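Local coordinates for protein 6-phospho-beta-d glycosidase (Streptococcus pyogenes, PDB 5FOO) that hydrolyses 6-phospho-beta-glucosides as a glycoside hydrolase family 1 enzyme, probably releasing glucose 6-phosphate, at residues S76-L82 with G95-Y99; A236-A241 with R303-P307. The protein carries 1 engineered substitution. All coordinates share one frame; numbering follows the deposited sequence.

Contact 1 of 2, residues S76-L82 with G95-Y99; sequences SIQWTRL and GLAYY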
ATOM      1  N   SER A  76      -0.442   0.423   9.756  1.00 23.82           N
ATOM      2  CA  SER A  76      -1.825   0.778   9.644  1.00 24.06           C
ATOM      3  C   SER A  76      -2.532   0.495  10.934  1.00 24.97           C
ATOM      4  O   SER A  76      -2.114  -0.348  11.731  1.00 24.34           O
ATOM      5  CB  SER A  76      -2.498   0.066   8.462  1.00 26.17           C
ATOM      6  OG  SER A  76      -2.730  -1.316   8.721  1.00 24.04           O
ATOM      7  N   ILE A  77      -3.592   1.277  11.149  1.00 25.84           N
ATOM      8  CA  ILE A  77      -4.569   1.042  12.232  1.00 25.87           C
ATOM      9  C   ILE A  77      -5.700   0.225  11.600  1.00 24.86           C
ATOM     10  O   ILE A  77      -6.239   0.603  10.526  1.00 26.60           O
ATOM     11  CB  ILE A  77      -5.114   2.377  12.817  1.00 26.22           C
ATOM     12  CG1 ILE A  77      -4.013   3.184  13.530  1.00 28.56           C
ATOM     13  CG2 ILE A  77      -6.288   2.158  13.757  1.00 28.23           C
ATOM     14  CD1 ILE A  77      -4.433   4.597  13.967  1.00 29.73           C
ATOM     15  N   GLN A  78      -6.039  -0.870  12.273  1.00 25.66           N
ATOM     16  CA  GLN A  78      -7.166  -1.764  11.893  1.00 25.11           C
ATOM     17  C   GLN A  78      -8.449  -1.280  12.460  1.00 24.74           C
ATOM     18  O   GLN A  78      -8.592  -1.249  13.650  1.00 28.09           O
ATOM     19  CB  GLN A  78      -6.942  -3.187  12.353  1.00 23.40           C
ATOM     20  CG  GLN A  78      -5.741  -3.842  11.651  1.00 26.13           C
ATOM     21  CD  GLN A  78      -5.723  -5.366  11.810  1.00 26.91           C
ATOM     22  OE1 GLN A  78      -6.500  -6.067  11.194  1.00 25.18           O
ATOM     23  NE2 GLN A  78      -4.812  -5.861  12.631  1.00 27.59           N
ATOM     24  N   TRP A  79      -9.379  -0.920  11.573  1.00 25.75           N
ATOM     25  CA  TRP A  79     -10.760  -0.685  11.881  1.00 23.99           C
ATOM     26  C   TRP A  79     -11.330  -1.799  12.791  1.00 23.72           C
ATOM     27  O   TRP A  79     -12.076  -1.525  13.760  1.00 22.10           O
ATOM     28  CB  TRP A  79     -11.486  -0.648  10.530  1.00 25.02           C
ATOM     29  CG  TRP A  79     -12.823  -0.052  10.495  1.00 26.34           C
ATOM     30  CD1 TRP A  79     -13.594   0.325  11.554  1.00 25.10           C
ATOM     31  CD2 TRP A  79     -13.592   0.235   9.297  1.00 28.74           C
ATOM     32  NE1 TRP A  79     -14.804   0.817  11.106  1.00 25.55           N
ATOM     33  CE2 TRP A  79     -14.824   0.784   9.725  1.00 27.72           C
ATOM     34  CE3 TRP A  79     -13.349   0.074   7.900  1.00 25.35           C
ATOM     35  CZ2 TRP A  79     -15.815   1.158   8.828  1.00 27.57           C
ATOM     36  CZ3 TRP A  79     -14.320   0.453   7.024  1.00 26.00           C
ATOM     37  CH2 TRP A  79     -15.560   0.975   7.485  1.00 25.74           C
ATOM     38  N   THR A  80     -10.959  -3.043  12.487  1.00 22.90           N
ATOM     39  CA  THR A  80     -11.426  -4.196  13.221  1.00 24.16           C
ATOM     40  C   THR A  80     -10.848  -4.315  14.632  1.00 25.93           C
ATOM     41  O   THR A  80     -11.406  -5.045  15.417  1.00 26.35           O
ATOM     42  CB  THR A  80     -11.101  -5.513  12.470  1.00 26.94           C
ATOM     43  OG1 THR A  80      -9.682  -5.612  12.191  1.00 25.02           O
ATOM     44  CG2 THR A  80     -11.922  -5.604  11.215  1.00 24.03           C
ATOM     45  N   ARG A  81      -9.766  -3.587  14.957  1.00 26.28           N
ATOM     46  CA  ARG A  81      -9.216  -3.525  16.347  1.00 26.25           C
ATOM     47  C   ARG A  81      -9.699  -2.298  17.102  1.00 26.67           C
ATOM     48  O   ARG A  81     -10.010  -2.395  18.259  1.00 25.39           O
ATOM     49  CB  ARG A  81      -7.670  -3.508  16.322  1.00 25.51           C
ATOM     50  CG  ARG A  81      -7.046  -3.479  17.692  1.00 24.92           C
ATOM     51  CD  ARG A  81      -5.557  -3.552  17.638  1.00 24.68           C
ATOM     52  NE  ARG A  81      -5.038  -4.789  17.098  1.00 25.38           N
ATOM     53  CZ  ARG A  81      -5.043  -5.971  17.691  1.00 26.29           C
ATOM     54  NH1 ARG A  81      -5.555  -6.130  18.862  1.00 25.01           N
ATOM     55  NH2 ARG A  81      -4.492  -7.044  17.059  1.00 28.94           N
ATOM     56  N   LEU A  82      -9.712  -1.140  16.456  1.00 28.82           N
ATOM     57  CA  LEU A  82     -10.014   0.128  17.171  1.00 27.80           C
ATOM     58  C   LEU A  82     -11.495   0.307  17.520  1.00 27.88           C
ATOM     59  O   LEU A  82     -11.821   0.906  18.543  1.00 28.02           O
ATOM     60  CB  LEU A  82      -9.567   1.335  16.377  1.00 26.19           C
ATOM     61  CG  LEU A  82      -9.672   2.698  17.101  1.00 27.64           C
ATOM     62  CD1 LEU A  82      -8.960   2.670  18.483  1.00 25.95           C
ATOM     63  CD2 LEU A  82      -9.060   3.762  16.200  1.00 29.26           C
ATOM     64  N   GLY A  95      -7.962  -1.789  21.938  1.00 24.93           N
ATOM     65  CA  GLY A  95      -7.391  -1.281  20.677  1.00 26.03           C
ATOM     66  C   GLY A  95      -6.812   0.118  20.777  1.00 25.12           C
ATOM     67  O   GLY A  95      -5.737   0.399  20.223  1.00 30.06           O
ATOM     68  N   LEU A  96      -7.514   0.986  21.490  1.00 24.39           N
ATOM     69  CA  LEU A  96      -7.040   2.333  21.739  1.00 25.71           C
ATOM     70  C   LEU A  96      -5.711   2.278  22.503  1.00 24.74           C
ATOM     71  O   LEU A  96      -4.735   2.891  22.059  1.00 26.52           O
ATOM     72  CB  LEU A  96      -8.091   3.130  22.551  1.00 27.00           C
ATOM     73  CG  LEU A  96      -7.759   4.549  22.957  1.00 26.22           C
ATOM     74  CD1 LEU A  96      -7.513   5.328  21.665  1.00 28.23           C
ATOM     75  CD2 LEU A  96      -8.821   5.162  23.950  1.00 26.34           C
ATOM     76  N   ALA A  97      -5.674   1.550  23.628  1.00 27.39           N
ATOM     77  CA  ALA A  97      -4.415   1.344  24.395  1.00 28.62           C
ATOM     78  C   ALA A  97      -3.339   0.744  23.494  1.00 28.13           C
ATOM     79  O   ALA A  97      -2.202   1.140  23.623  1.00 28.87           O
ATOM     80  CB  ALA A  97      -4.629   0.438  25.613  1.00 28.46           C
ATOM     81  N   TYR A  98      -3.709  -0.166  22.555  1.00 27.95           N
ATOM     82  CA  TYR A  98      -2.713  -0.759  21.627  1.00 26.80           C
ATOM     83  C   TYR A  98      -2.087   0.289  20.678  1.00 25.85           C
ATOM     84  O   TYR A  98      -0.873   0.370  20.562  1.00 25.71           O
ATOM     85  CB  TYR A  98      -3.212  -1.996  20.824  1.00 25.30           C
ATOM     86  CG  TYR A  98      -2.129  -2.471  19.901  1.00 25.25           C
ATOM     87  CD1 TYR A  98      -0.983  -3.088  20.400  1.00 26.48           C
ATOM     88  CD2 TYR A  98      -2.174  -2.217  18.538  1.00 26.17           C
ATOM     89  CE1 TYR A  98       0.055  -3.457  19.569  1.00 26.71           C
ATOM     90  CE2 TYR A  98      -1.148  -2.592  17.701  1.00 25.12           C
ATOM     91  CZ  TYR A  98      -0.033  -3.219  18.216  1.00 26.18           C
ATOM     92  OH  TYR A  98       1.018  -3.562  17.385  1.00 23.96           O
ATOM     93  N   TYR A  99      -2.891   1.113  20.026  1.00 26.11           N
ATOM     94  CA  TYR A  99      -2.356   2.091  19.059  1.00 25.77           C
ATOM     95  C   TYR A  99      -1.627   3.251  19.807  1.00 24.93           C
ATOM     96  O   TYR A  99      -0.606   3.803  19.331  1.00 25.25           O
ATOM     97  CB  TYR A  99      -3.435   2.523  18.026  1.00 23.46           C
ATOM     98  CG  TYR A  99      -3.737   1.369  17.090  1.00 25.47           C
ATOM     99  CD1 TYR A  99      -2.750   0.897  16.233  1.00 24.45           C
ATOM    100  CD2 TYR A  99      -4.998   0.705  17.093  1.00 26.43           C
ATOM    101  CE1 TYR A  99      -2.979  -0.177  15.412  1.00 26.32           C
ATOM    102  CE2 TYR A  99      -5.234  -0.379  16.275  1.00 27.36           C
ATOM    103  CZ  TYR A  99      -4.222  -0.824  15.454  1.00 27.23           C
ATOM    104  OH  TYR A  99      -4.401  -1.936  14.657  1.00 27.75           O
TER
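Tyr-99 reaches from helix 93-108 to the backbone just beyond strand 72-76, where its hydroxyl accepts the one hydrogen bond between the segments. Gln-78 N donates to Tyr-99 OH over 3.1 Å and nearly straight, at 170°. Glu-20 grips the same hydroxyl through OE2, while its OE1 takes Arg-81 NE in a salt bridge and Gln-78 NE2 in a hydrogen bond, so a single carboxylate gathers three buried side chains.

Apolar contact holds the phenol from both faces. Ile-77 CG2 lies over one, 3.9 Å from the ring centroid of Tyr-99, in a CH-pi contact, and Tyr-98 CD2 sits over the other. Arg-81 carries its CG anti to the backbone N (chi1 -179°), which sends the chain toward helix 93-108: CG packs on Gly-95 CA at 3.7 Å and CD on Tyr-99 CE2 at 3.5 Å. A bend at chi3 then leaves Tyr-99 OH at the guanidinium edge. Leu-82 CD1 rests on Leu-96 N at 3.7 Å.

In the (beta/alpha)8 barrel, the contact joins the chain leaving the second strand to the helix preceding the third, with Phe-153 of helix 136-153 packing against Ile-77, Leu-96 and Tyr-99.

Contact 2 of 2, residues A236-A241 with R303-P307; sequences ADMAAA and RVKAP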
ATOM      1  N   ALA A 236      -1.869   0.015 -31.815  1.00 38.46           N
ATOM      2  CA  ALA A 236      -2.606  -0.946 -31.003  1.00 38.42           C
ATOM      3  C   ALA A 236      -2.013  -1.142 -29.601  1.00 34.48           C
ATOM      4  O   ALA A 236      -2.743  -1.151 -28.604  1.00 33.86           O
ATOM      5  CB  ALA A 236      -2.658  -2.304 -31.714  1.00 36.97           C
ATOM      6  N   ASP A 237      -0.707  -1.343 -29.550  1.00 32.80           N
ATOM      7  CA  ASP A 237      -0.010  -1.559 -28.279  1.00 34.39           C
ATOM      8  C   ASP A 237       0.009  -0.259 -27.443  1.00 32.26           C
ATOM      9  O   ASP A 237      -0.113  -0.299 -26.213  1.00 32.13           O
ATOM     10  CB  ASP A 237       1.412  -2.062 -28.512  1.00 32.84           C
ATOM     11  CG  ASP A 237       1.486  -3.543 -28.883  1.00 34.19           C
ATOM     12  OD1 ASP A 237       0.556  -4.326 -28.537  1.00 31.10           O
ATOM     13  OD2 ASP A 237       2.560  -3.919 -29.426  1.00 32.56           O
ATOM     14  N   MET A 238       0.143   0.881 -28.120  1.00 37.44           N
ATOM     15  CA  MET A 238       0.089   2.193 -27.453  1.00 37.49           C
ATOM     16  C   MET A 238      -1.277   2.464 -26.938  1.00 30.99           C
ATOM     17  O   MET A 238      -1.410   3.068 -25.909  1.00 28.37           O
ATOM     18  CB  MET A 238       0.470   3.376 -28.364  1.00 38.65           C
ATOM     19  CG  MET A 238       1.906   3.306 -28.844  1.00 43.22           C
ATOM     20  SD  MET A 238       3.118   3.671 -27.575  1.00 49.43           S
ATOM     21  CE  MET A 238       3.339   5.406 -28.051  1.00 47.94           C
ATOM     22  N   ALA A 239      -2.307   2.080 -27.656  1.00 27.96           N
ATOM     23  CA  ALA A 239      -3.626   2.362 -27.152  1.00 28.71           C
ATOM     24  C   ALA A 239      -3.906   1.411 -25.963  1.00 29.44           C
ATOM     25  O   ALA A 239      -4.532   1.803 -25.007  1.00 34.00           O
ATOM     26  CB  ALA A 239      -4.664   2.223 -28.263  1.00 30.24           C
ATOM     27  N   ALA A 240      -3.425   0.175 -26.015  1.00 29.24           N
ATOM     28  CA  ALA A 240      -3.480  -0.707 -24.852  1.00 30.11           C
ATOM     29  C   ALA A 240      -2.841  -0.098 -23.561  1.00 31.56           C
ATOM     30  O   ALA A 240      -3.464  -0.137 -22.479  1.00 29.01           O
ATOM     31  CB  ALA A 240      -2.801  -2.035 -25.141  1.00 28.38           C
ATOM     32  N   ALA A 241      -1.613   0.407 -23.677  1.00 31.34           N
ATOM     33  CA  ALA A 241      -0.868   1.058 -22.555  1.00 31.32           C
ATOM     34  C   ALA A 241      -1.586   2.283 -22.051  1.00 31.98           C
ATOM     35  O   ALA A 241      -1.737   2.481 -20.833  1.00 32.79           O
ATOM     36  CB  ALA A 241       0.556   1.443 -22.976  1.00 32.84           C
ATOM     37  N   ARG A 303       4.088  -4.495 -17.990  1.00 28.79           N
ATOM     38  CA  ARG A 303       4.009  -4.251 -19.420  1.00 28.61           C
ATOM     39  C   ARG A 303       2.724  -4.846 -20.022  1.00 32.91           C
ATOM     40  O   ARG A 303       2.198  -5.856 -19.544  1.00 29.37           O
ATOM     41  CB  ARG A 303       5.219  -4.838 -20.138  1.00 29.54           C
ATOM     42  CG  ARG A 303       6.560  -4.461 -19.535  1.00 30.01           C
ATOM     43  CD  ARG A 303       7.702  -5.336 -20.076  1.00 31.46           C
ATOM     44  NE  ARG A 303       8.939  -4.929 -19.452  1.00 31.72           N
ATOM     45  CZ  ARG A 303       9.570  -3.765 -19.707  1.00 30.68           C
ATOM     46  NH1 ARG A 303       9.166  -2.912 -20.637  1.00 31.42           N
ATOM     47  NH2 ARG A 303      10.687  -3.501 -19.074  1.00 34.11           N
ATOM     48  N   VAL A 304       2.232  -4.202 -21.069  1.00 29.84           N
ATOM     49  CA  VAL A 304       0.996  -4.643 -21.699  1.00 32.35           C
ATOM     50  C   VAL A 304       1.099  -4.598 -23.220  1.00 33.16           C
ATOM     51  O   VAL A 304       1.994  -3.938 -23.777  1.00 28.07           O
ATOM     52  CB  VAL A 304      -0.201  -3.796 -21.280  1.00 28.16           C
ATOM     53  CG1 VAL A 304      -0.371  -3.842 -19.755  1.00 29.16           C
ATOM     54  CG2 VAL A 304      -0.056  -2.389 -21.828  1.00 26.91           C
ATOM     55  N   LYS A 305       0.172  -5.316 -23.865  1.00 32.73           N
ATOM     56  CA  LYS A 305       0.008  -5.296 -25.333  1.00 31.95           C
ATOM     57  C   LYS A 305      -1.483  -5.256 -25.659  1.00 29.94           C
ATOM     58  O   LYS A 305      -2.308  -5.478 -24.782  1.00 29.26           O
ATOM     59  CB  LYS A 305       0.648  -6.536 -25.993  1.00 31.42           C
ATOM     60  CG  LYS A 305      -0.026  -7.827 -25.552  1.00 37.39           C
ATOM     61  CD  LYS A 305       0.539  -9.090 -26.181  1.00 37.93           C
ATOM     62  CE  LYS A 305      -0.176 -10.259 -25.522  1.00 37.34           C
ATOM     63  NZ  LYS A 305       0.288 -11.500 -26.145  1.00 38.80           N
ATOM     64  N   ALA A 306      -1.793  -4.949 -26.919  1.00 31.08           N
ATOM     65  CA  ALA A 306      -3.128  -5.076 -27.467  1.00 30.24           C
ATOM     66  C   ALA A 306      -3.659  -6.471 -27.174  1.00 28.80           C
ATOM     67  O   ALA A 306      -2.904  -7.431 -27.217  1.00 22.91           O
ATOM     68  CB  ALA A 306      -3.112  -4.887 -28.973  1.00 33.14           C
ATOM     69  N   PRO A 307      -4.943  -6.568 -26.825  1.00 26.40           N
ATOM     70  CA  PRO A 307      -5.499  -7.875 -26.500  1.00 31.80           C
ATOM     71  C   PRO A 307      -5.324  -8.951 -27.637  1.00 29.49           C
ATOM     72  O   PRO A 307      -5.562  -8.695 -28.777  1.00 32.80           O
ATOM     73  CB  PRO A 307      -6.967  -7.583 -26.172  1.00 30.84           C
ATOM     74  CG  PRO A 307      -7.247  -6.240 -26.650  1.00 33.39           C
ATOM     75  CD  PRO A 307      -5.949  -5.519 -26.898  1.00 29.51           C
TER
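Asp-237 and Ala-306 make the polar link between helix 235-258 and the end of strand 302-305, the middle strand, between 228-230 and 324-325, of the three-stranded mixed sheet the helix packs on. From CB, the side chain of Asp-237 turns beside its own backbone N (chi1 -77°), which swings the carboxylate across to the other segment. CG stands 4.1 Å from Ala-306 N. Beyond it the two oxygens divide their work: OD1 accepts from Ala-306 N at 2.9 Å, with an N-H...O angle of 167° and nearly in line with its C-O bond, whereas OD2 is hydrogen-bonded to Ser-232 OG. OD1 also touches Lys-305 CB, 3.4 Å away, but the extended lysine chain carries its ammonium group away from the helix.

The rest is close packing of small groups. Ala-236 CB meets Ala-306 CB at 3.8 Å on the more exposed side. One turn on, Ala-240 CB comes down on the strand backbone, 3.5 Å from Lys-305 O, and Val-304 CG2 lies 3.6 Å from Ala-241 CA. With alanines packed here, the axes of segments 236-241 and 303-305 approach to 7.0 Å, their directions differing by 129°.

Chemically, the two oxygens of one carboxylate, each with its own partner, tie the strand's end to the chain leading into the helix. These partners would probably favour a charged aspartate; the alanine and valine contacts are apolar.

From the N terminus the chain lays down barrel strands 9-13 and 72-76, then turns into contact 1, which closes a short loop: only 12 residues separate S76-L82 from G95-Y99. The barrel continues through strands 112-116, 159-161 and 218-224 before contact 2 opens at A236-A241. Its loop is longer, with 61 residues that include barrel strand 293-297, and it closes at R303-P307 in the small mixed sheet built from segments following barrel strands 218-224 and 293-297. The two loops follow in series, neither nesting nor crossing. Contact 1 ties the second strand's exit to helix 93-108; contact 2 ties helix 235-258 to that sheet. Their centres lie 43 Å apart, on opposite sides of the chain's centre.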